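Long-range contacts in dioxygenase (Pseudomonas brassicacearum, PDB 5V2D), which probably cleaves the central double bond of lignin-derived stilbenes with molecular oxygen, using an iron ion held by four histidines at the centre of a beta-propeller: residues D177-K181 and D221-L225; W293-P297 and R358-P363; Y399-N403 and L460-E464. All blocks are in the same frame, centred on the assembly; numbering follows the deposited sequence.

Contact 1. Residues D177-K181 and D221-L225; sequences DGQIK and DGKLL
Between two blades of the beta-propeller, the loop that follows strand 170-173 meets the turn that leads into strand 224-231. Q179 carries the contact with its side-chain amide. Q179 OE1 accepts from the backbone N of L224 at 2.8 Å, with a nearly straight N-H...O angle of 167°. The donor stands above the amide carbonyl plane. Q179 NE2 gives a hydrogen to G222 O at 2.8 Å, this time in the plane of both the amide and the G222 carbonyl. The Q179 chain runs extended beyond CG (chi2 165°), and this carries the amide across to the turn. The same NE2 also bonds to F176 O, just before the segment.

L224 slides past Q179 in the opposite direction. L224 CB lies 3.3 Å from Q179 OE1, and L224 CD2 reaches back to 3.6 Å from Q179 O. The CD1 atoms of I180 and L224 approach loosely to 4.4 Å, and both residues also touch F216 of strand 212-218. A water donates to D177 OD1 at 3.0 Å; its approach to G222 O is too short and doubtful.

One side-chain amide pairs with the C=O of G222 and the N-H of L224, either side of K223. The two bonds limit rotation of the amide, and Q179 NE2 is shared between G222 O and F176 O.

Contact 2. Residues W293-P297 and R358-P363; sequences WFKGP and RDEVEP
The backbone oxygens of R358 and D359 and V361 CG1 approach the F294 ring obliquely. F294 CE1 is 3.7 Å from R358 O, and F294 CD1 is 4.0 Å from V361 CG1. Outside the pair, F352 makes an edge-to-face stack with the same ring. The R358 guanidinium has E360 O at its edge, in plane, but this side chain is poorly ordered.

The backbones join in a single beta bridge between K295 and E360. K295 N donates to D359 O at 2.8 Å, and V361 N donates to K295 O at the same length. Three CA-H...O contacts lie along the bridge. In one of them G296 CA meets V361 O at 3.4 Å. V361 CG2 packs against K295 O, and V361 CG1 turns to F294. Chi1 of -69° sets CG1 opposite the carbonyl carbon and splits the two methyls between these partners. At the far end P297 CG and CD pack against P363 CD, with P297 CD to P363 CD at 4.1 Å.

K295 crosses D359 and E360 at a slant. K295 CD lies 3.6 Å from D359 OD1, while K295 NZ makes a long salt bridge to the same oxygen at 3.9 Å.

Strand 292-298 is the outermost strand of its four-stranded sheet. Residues 358-363, the loop leading into strand 364-365 of the next sheet, meet its edge at a single bridge. The backbone bonds fix the register. The charges of K295 and D359 are too far apart for a tight ion pair, so they probably add a modest attraction.

Contact 3. Residues Y399-N403 and L460-E464; sequences YNPAN and LIAEE
N403 packs against I461 and A462 from CB to tip. N403 CB lies 3.7 Å from I461 CD1. N403 CG sits 3.6 Å from I461 CG1, and the two side chains cross at about a right angle. N403 OD1 then reaches A462 CB at 3.5 Å. N403 ND2 turns to its own segment, 3.4 Å above the plane of the Y399 ring and over its centre, and bonds to D431 O. The amide is therefore held by an acceptor and backed by a ring. Chi1 of -63° places CG beside the backbone N, where I461 CG1 and CD1 pass across it.

I461 supplies the greasy surface. Its CG1 lies between the backbone N and the carbonyl carbon (chi1 58°), and the chain then extends so that CD1 lies against N403 CB. I461 also touches A34 and L35 of helix 33-36.

A462 CB meets N400 ND2 at 3.9 Å, and that nitrogen bonds to S432 OG. N400 OD1 accepts from A402 N at 3.0 Å, an Asx turn that opens the 3-10 segment 401-403. A water donates to N403 O at 3.0 Å and to I461 O at 3.3 Å.

The contact sets a short 3-10 turn against the turn between strands 452-460 and 465-472. The two segments meet through van der Waals contacts and this bridging water. The ND2 atoms of N400 and N403 are satisfied by S432 and D431, respectively. N403 meets I461 and A462, and N400 ND2 meets A462.

In the fold
Along the chain the three contacts come in series; none nests in or crosses another. Contact 1 closes first, around strands 190-191, 198-203 and 212-218, and ties the loop after one four-stranded sheet to the turn leading into the last strand of the next. Contact 2 follows, joining strand 292-298, an outermost strand of its sheet, to the loop before strand 364-365. Contact 3 closes last, linking the loop between strands 387-392 and 413-418 to the hairpin turn 460-464. Each therefore joins neighbouring blades of the propeller. Contacts 1 and 3 lie on opposite sides of the chain's centre, their centres 47 Å apart.

Contact 1. Residues D177-K181 and D221-L225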
# COMPACT_ATOMS: atom_id res chain seq x y z
N ASP A 177 22.39 6.73 3.87
CA ASP A 177 23.85 6.99 4.07
C ASP A 177 24.71 5.73 3.99
O ASP A 177 25.60 5.56 4.80
CB ASP A 177 24.04 7.72 5.42
CG ASP A 177 23.33 9.06 5.47
OD1 ASP A 177 22.42 9.34 6.32
OD2 ASP A 177 23.65 9.87 4.59
N GLY A 178 24.39 4.83 3.06
CA GLY A 178 25.07 3.58 2.89
C GLY A 178 24.87 2.53 3.93
O GLY A 178 25.50 1.51 3.85
N GLN A 179 23.95 2.69 4.87
CA GLN A 179 23.82 1.73 5.97
C GLN A 179 23.01 0.49 5.69
O GLN A 179 23.10 -0.49 6.43
CB GLN A 179 23.25 2.40 7.23
CG GLN A 179 24.08 3.55 7.78
CD GLN A 179 23.33 4.40 8.78
OE1 GLN A 179 23.47 4.25 10.00
NE2 GLN A 179 22.45 5.28 8.26
N ILE A 180 22.18 0.52 4.64
CA ILE A 180 21.21 -0.58 4.39
C ILE A 180 21.86 -1.45 3.35
O ILE A 180 22.10 -0.98 2.28
CB ILE A 180 19.82 -0.05 3.91
CG1 ILE A 180 19.18 0.77 5.01
CG2 ILE A 180 18.95 -1.18 3.45
CD1 ILE A 180 18.74 0.03 6.22
N LYS A 181 22.11 -2.71 3.65
CA LYS A 181 22.84 -3.56 2.76
C LYS A 181 21.96 -4.63 2.13
O LYS A 181 22.48 -5.49 1.46
CB LYS A 181 23.99 -4.29 3.52
CG LYS A 181 24.96 -3.42 4.26
CD LYS A 181 25.57 -2.38 3.39
CE LYS A 181 26.76 -1.70 4.07
NZ LYS A 181 27.30 -0.69 3.08
N ASP A 221 16.77 10.91 12.50
CA ASP A 221 17.85 11.56 11.75
C ASP A 221 18.65 10.58 10.91
O ASP A 221 19.70 10.93 10.40
CB ASP A 221 18.68 12.39 12.78
CG ASP A 221 17.74 13.44 13.45
OD1 ASP A 221 17.14 14.16 12.65
OD2 ASP A 221 17.40 13.43 14.67
N GLY A 222 18.14 9.36 10.71
CA GLY A 222 18.70 8.48 9.68
C GLY A 222 19.76 7.50 10.10
O GLY A 222 20.34 6.79 9.28
N LYS A 223 19.94 7.36 11.37
CA LYS A 223 20.99 6.50 11.87
C LYS A 223 20.45 5.10 12.05
O LYS A 223 19.37 4.92 12.65
CB LYS A 223 21.59 7.14 13.14
CG LYS A 223 22.16 6.16 14.10
CD LYS A 223 23.45 5.53 13.65
CE LYS A 223 24.21 5.25 15.00
NZ LYS A 223 25.37 4.36 14.89
N LEU A 224 21.16 4.09 11.56
CA LEU A 224 20.75 2.69 11.76
C LEU A 224 21.01 2.27 13.17
O LEU A 224 22.16 2.21 13.58
CB LEU A 224 21.37 1.76 10.78
CG LEU A 224 20.95 0.31 10.80
CD1 LEU A 224 19.46 0.14 10.53
CD2 LEU A 224 21.74 -0.48 9.76
N LEU A 225 19.94 2.00 13.95
CA LEU A 225 20.09 1.65 15.35
C LEU A 225 20.19 0.18 15.60
O LEU A 225 20.82 -0.22 16.59
CB LEU A 225 18.94 2.19 16.15
CG LEU A 225 18.70 3.71 16.05
CD1 LEU A 225 17.38 4.11 16.68
CD2 LEU A 225 19.83 4.47 16.74
O HOH W 1 20.24 7.40 6.91

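Contact 2. Residues W293-P297 and R358-P363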
# COMPACT_ATOMS: atom_id res chain seq x y z
N TRP A 293 8.49 -19.08 15.11
CA TRP A 293 7.60 -19.25 13.96
C TRP A 293 6.22 -19.74 14.36
O TRP A 293 6.09 -20.63 15.25
CB TRP A 293 8.24 -20.22 12.99
CG TRP A 293 9.47 -19.58 12.33
CD1 TRP A 293 10.77 -19.68 12.76
CD2 TRP A 293 9.49 -18.75 11.18
NE1 TRP A 293 11.58 -18.96 11.94
CE2 TRP A 293 10.83 -18.39 10.95
CE3 TRP A 293 8.50 -18.28 10.29
CZ2 TRP A 293 11.24 -17.58 9.87
CZ3 TRP A 293 8.93 -17.47 9.19
CH2 TRP A 293 10.26 -17.14 9.02
N PHE A 294 5.19 -19.17 13.77
CA PHE A 294 3.84 -19.62 14.03
C PHE A 294 3.19 -19.90 12.69
O PHE A 294 3.51 -19.22 11.68
CB PHE A 294 3.05 -18.59 14.76
CG PHE A 294 3.50 -18.32 16.17
CD1 PHE A 294 2.85 -18.91 17.25
CD2 PHE A 294 4.57 -17.45 16.40
CE1 PHE A 294 3.26 -18.66 18.54
CE2 PHE A 294 5.07 -17.22 17.66
CZ PHE A 294 4.38 -17.79 18.77
N LYS A 295 2.23 -20.81 12.67
CA LYS A 295 1.55 -21.23 11.47
C LYS A 295 0.07 -21.05 11.55
O LYS A 295 -0.57 -21.56 12.46
CB LYS A 295 1.74 -22.73 11.26
CG LYS A 295 3.15 -23.12 10.91
CD LYS A 295 3.25 -24.65 11.00
CE LYS A 295 4.23 -25.24 9.97
NZ LYS A 295 4.78 -26.40 10.69
N GLY A 296 -0.50 -20.48 10.50
CA GLY A 296 -1.93 -20.28 10.37
C GLY A 296 -2.47 -21.20 9.27
O GLY A 296 -1.76 -22.02 8.73
N PRO A 297 -3.75 -21.09 8.97
CA PRO A 297 -4.38 -21.89 7.94
C PRO A 297 -3.77 -21.81 6.56
O PRO A 297 -3.20 -20.78 6.12
CB PRO A 297 -5.81 -21.32 7.87
CG PRO A 297 -6.06 -20.75 9.24
CD PRO A 297 -4.73 -20.23 9.67
N ARG A 358 2.09 -24.18 21.41
CA ARG A 358 1.43 -24.38 20.16
C ARG A 358 1.96 -23.25 19.25
O ARG A 358 1.95 -22.01 19.48
CB ARG A 358 -0.12 -24.34 20.15
CG ARG A 358 -0.92 -24.76 21.37
CD ARG A 358 -2.26 -24.02 21.38
NE ARG A 358 -2.11 -22.62 21.82
CZ ARG A 358 -2.03 -21.50 21.05
NH1 ARG A 358 -1.88 -20.31 21.63
NH2 ARG A 358 -2.11 -21.54 19.72
N ASP A 359 2.41 -23.83 18.18
CA ASP A 359 2.80 -23.31 16.92
C ASP A 359 1.63 -22.80 16.04
O ASP A 359 1.82 -21.91 15.23
CB ASP A 359 3.14 -24.63 16.23
CG ASP A 359 4.23 -24.55 15.31
OD1 ASP A 359 4.23 -25.33 14.35
OD2 ASP A 359 5.18 -23.81 15.59
N GLU A 360 0.45 -23.41 16.22
CA GLU A 360 -0.71 -23.29 15.31
C GLU A 360 -1.57 -22.13 15.79
O GLU A 360 -1.82 -22.02 16.97
CB GLU A 360 -1.55 -24.57 15.28
CG GLU A 360 -0.75 -25.87 15.13
CD GLU A 360 -0.48 -26.30 13.69
OE1 GLU A 360 -1.49 -26.57 13.00
OE2 GLU A 360 0.70 -26.43 13.24
N VAL A 361 -1.99 -21.24 14.89
CA VAL A 361 -2.83 -20.10 15.27
C VAL A 361 -3.99 -20.05 14.32
O VAL A 361 -3.88 -20.38 13.11
CB VAL A 361 -2.08 -18.72 15.22
CG1 VAL A 361 -1.03 -18.65 16.32
CG2 VAL A 361 -1.32 -18.54 13.91
N GLU A 362 -5.11 -19.64 14.88
CA GLU A 362 -6.27 -19.32 14.13
C GLU A 362 -6.65 -17.85 14.35
O GLU A 362 -6.66 -17.38 15.47
CB GLU A 362 -7.38 -20.30 14.44
CG GLU A 362 -7.21 -21.46 13.45
CD GLU A 362 -8.10 -22.64 13.69
OE1 GLU A 362 -9.30 -22.47 14.06
OE2 GLU A 362 -7.59 -23.76 13.50
N PRO A 363 -7.00 -17.18 13.25
CA PRO A 363 -7.38 -15.79 13.37
C PRO A 363 -8.84 -15.68 13.85
O PRO A 363 -9.63 -16.57 13.58
CB PRO A 363 -7.23 -15.30 11.90
CG PRO A 363 -7.58 -16.52 11.07
CD PRO A 363 -6.99 -17.65 11.83

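Contact 3. Residues Y399-N403 and L460-E464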
# COMPACT_ATOMS: atom_id res chain seq x y z
N TYR A 399 -25.63 0.47 -7.37
CA TYR A 399 -24.47 0.65 -8.24
C TYR A 399 -24.95 1.13 -9.59
O TYR A 399 -25.62 0.42 -10.33
CB TYR A 399 -23.76 -0.69 -8.37
CG TYR A 399 -22.48 -0.64 -9.22
CD1 TYR A 399 -22.52 -0.87 -10.57
CD2 TYR A 399 -21.26 -0.38 -8.63
CE1 TYR A 399 -21.38 -0.80 -11.35
CE2 TYR A 399 -20.06 -0.33 -9.39
CZ TYR A 399 -20.11 -0.52 -10.74
OH TYR A 399 -18.98 -0.48 -11.54
N ASN A 400 -24.64 2.37 -9.91
CA ASN A 400 -25.06 2.98 -11.17
C ASN A 400 -24.44 2.20 -12.34
O ASN A 400 -23.23 2.06 -12.41
CB ASN A 400 -24.61 4.43 -11.17
CG ASN A 400 -25.02 5.20 -12.40
OD1 ASN A 400 -25.57 4.64 -13.36
ND2 ASN A 400 -24.73 6.47 -12.40
N PRO A 401 -25.28 1.66 -13.26
CA PRO A 401 -24.65 0.89 -14.37
C PRO A 401 -23.76 1.75 -15.32
O PRO A 401 -22.84 1.20 -15.95
CB PRO A 401 -25.85 0.24 -15.09
CG PRO A 401 -27.04 0.51 -14.22
CD PRO A 401 -26.75 1.75 -13.44
N ALA A 402 -23.94 3.07 -15.35
CA ALA A 402 -22.98 3.96 -16.06
C ALA A 402 -21.57 4.00 -15.43
O ALA A 402 -20.67 4.65 -15.98
CB ALA A 402 -23.52 5.39 -16.13
N ASN A 403 -21.39 3.34 -14.30
CA ASN A 403 -20.06 3.15 -13.74
C ASN A 403 -19.23 2.21 -14.59
O ASN A 403 -18.02 2.24 -14.46
CB ASN A 403 -20.10 2.56 -12.31
CG ASN A 403 -20.79 3.47 -11.29
OD1 ASN A 403 -21.03 4.66 -11.57
ND2 ASN A 403 -21.10 2.90 -10.12
N LEU A 460 -15.59 9.54 -8.53
CA LEU A 460 -16.96 9.61 -9.01
C LEU A 460 -16.89 9.00 -10.38
O LEU A 460 -16.56 9.67 -11.37
CB LEU A 460 -17.43 11.05 -9.05
CG LEU A 460 -18.01 11.78 -7.83
CD1 LEU A 460 -18.57 10.91 -6.76
CD2 LEU A 460 -16.99 12.69 -7.21
N ILE A 461 -17.11 7.71 -10.43
CA ILE A 461 -16.65 6.94 -11.56
C ILE A 461 -17.54 6.98 -12.77
O ILE A 461 -17.03 6.71 -13.87
CB ILE A 461 -16.31 5.51 -11.20
CG1 ILE A 461 -17.46 4.75 -10.61
CG2 ILE A 461 -15.17 5.44 -10.24
CD1 ILE A 461 -17.07 3.30 -10.33
N ALA A 462 -18.80 7.38 -12.61
CA ALA A 462 -19.66 7.60 -13.77
C ALA A 462 -19.29 8.90 -14.42
O ALA A 462 -19.36 8.98 -15.62
CB ALA A 462 -21.13 7.63 -13.35
N GLU A 463 -18.88 9.91 -13.68
CA GLU A 463 -18.49 11.18 -14.31
C GLU A 463 -17.01 11.22 -14.66
O GLU A 463 -16.58 12.14 -15.28
CB GLU A 463 -18.80 12.34 -13.41
CG GLU A 463 -20.24 12.37 -12.94
CD GLU A 463 -20.37 13.46 -11.83
OE1 GLU A 463 -20.87 13.22 -10.73
OE2 GLU A 463 -19.87 14.62 -11.98
N GLU A 464 -16.24 10.24 -14.21
CA GLU A 464 -14.75 10.31 -14.26
C GLU A 464 -14.20 11.61 -13.64
O GLU A 464 -13.37 12.28 -14.24
CB GLU A 464 -14.20 10.17 -15.71
CG GLU A 464 -14.73 8.89 -16.35
CD GLU A 464 -13.91 8.33 -17.49
OE1 GLU A 464 -13.12 9.05 -18.14
OE2 GLU A 464 -14.08 7.12 -17.73
O HOH W 2 -15.58 3.92 -14.81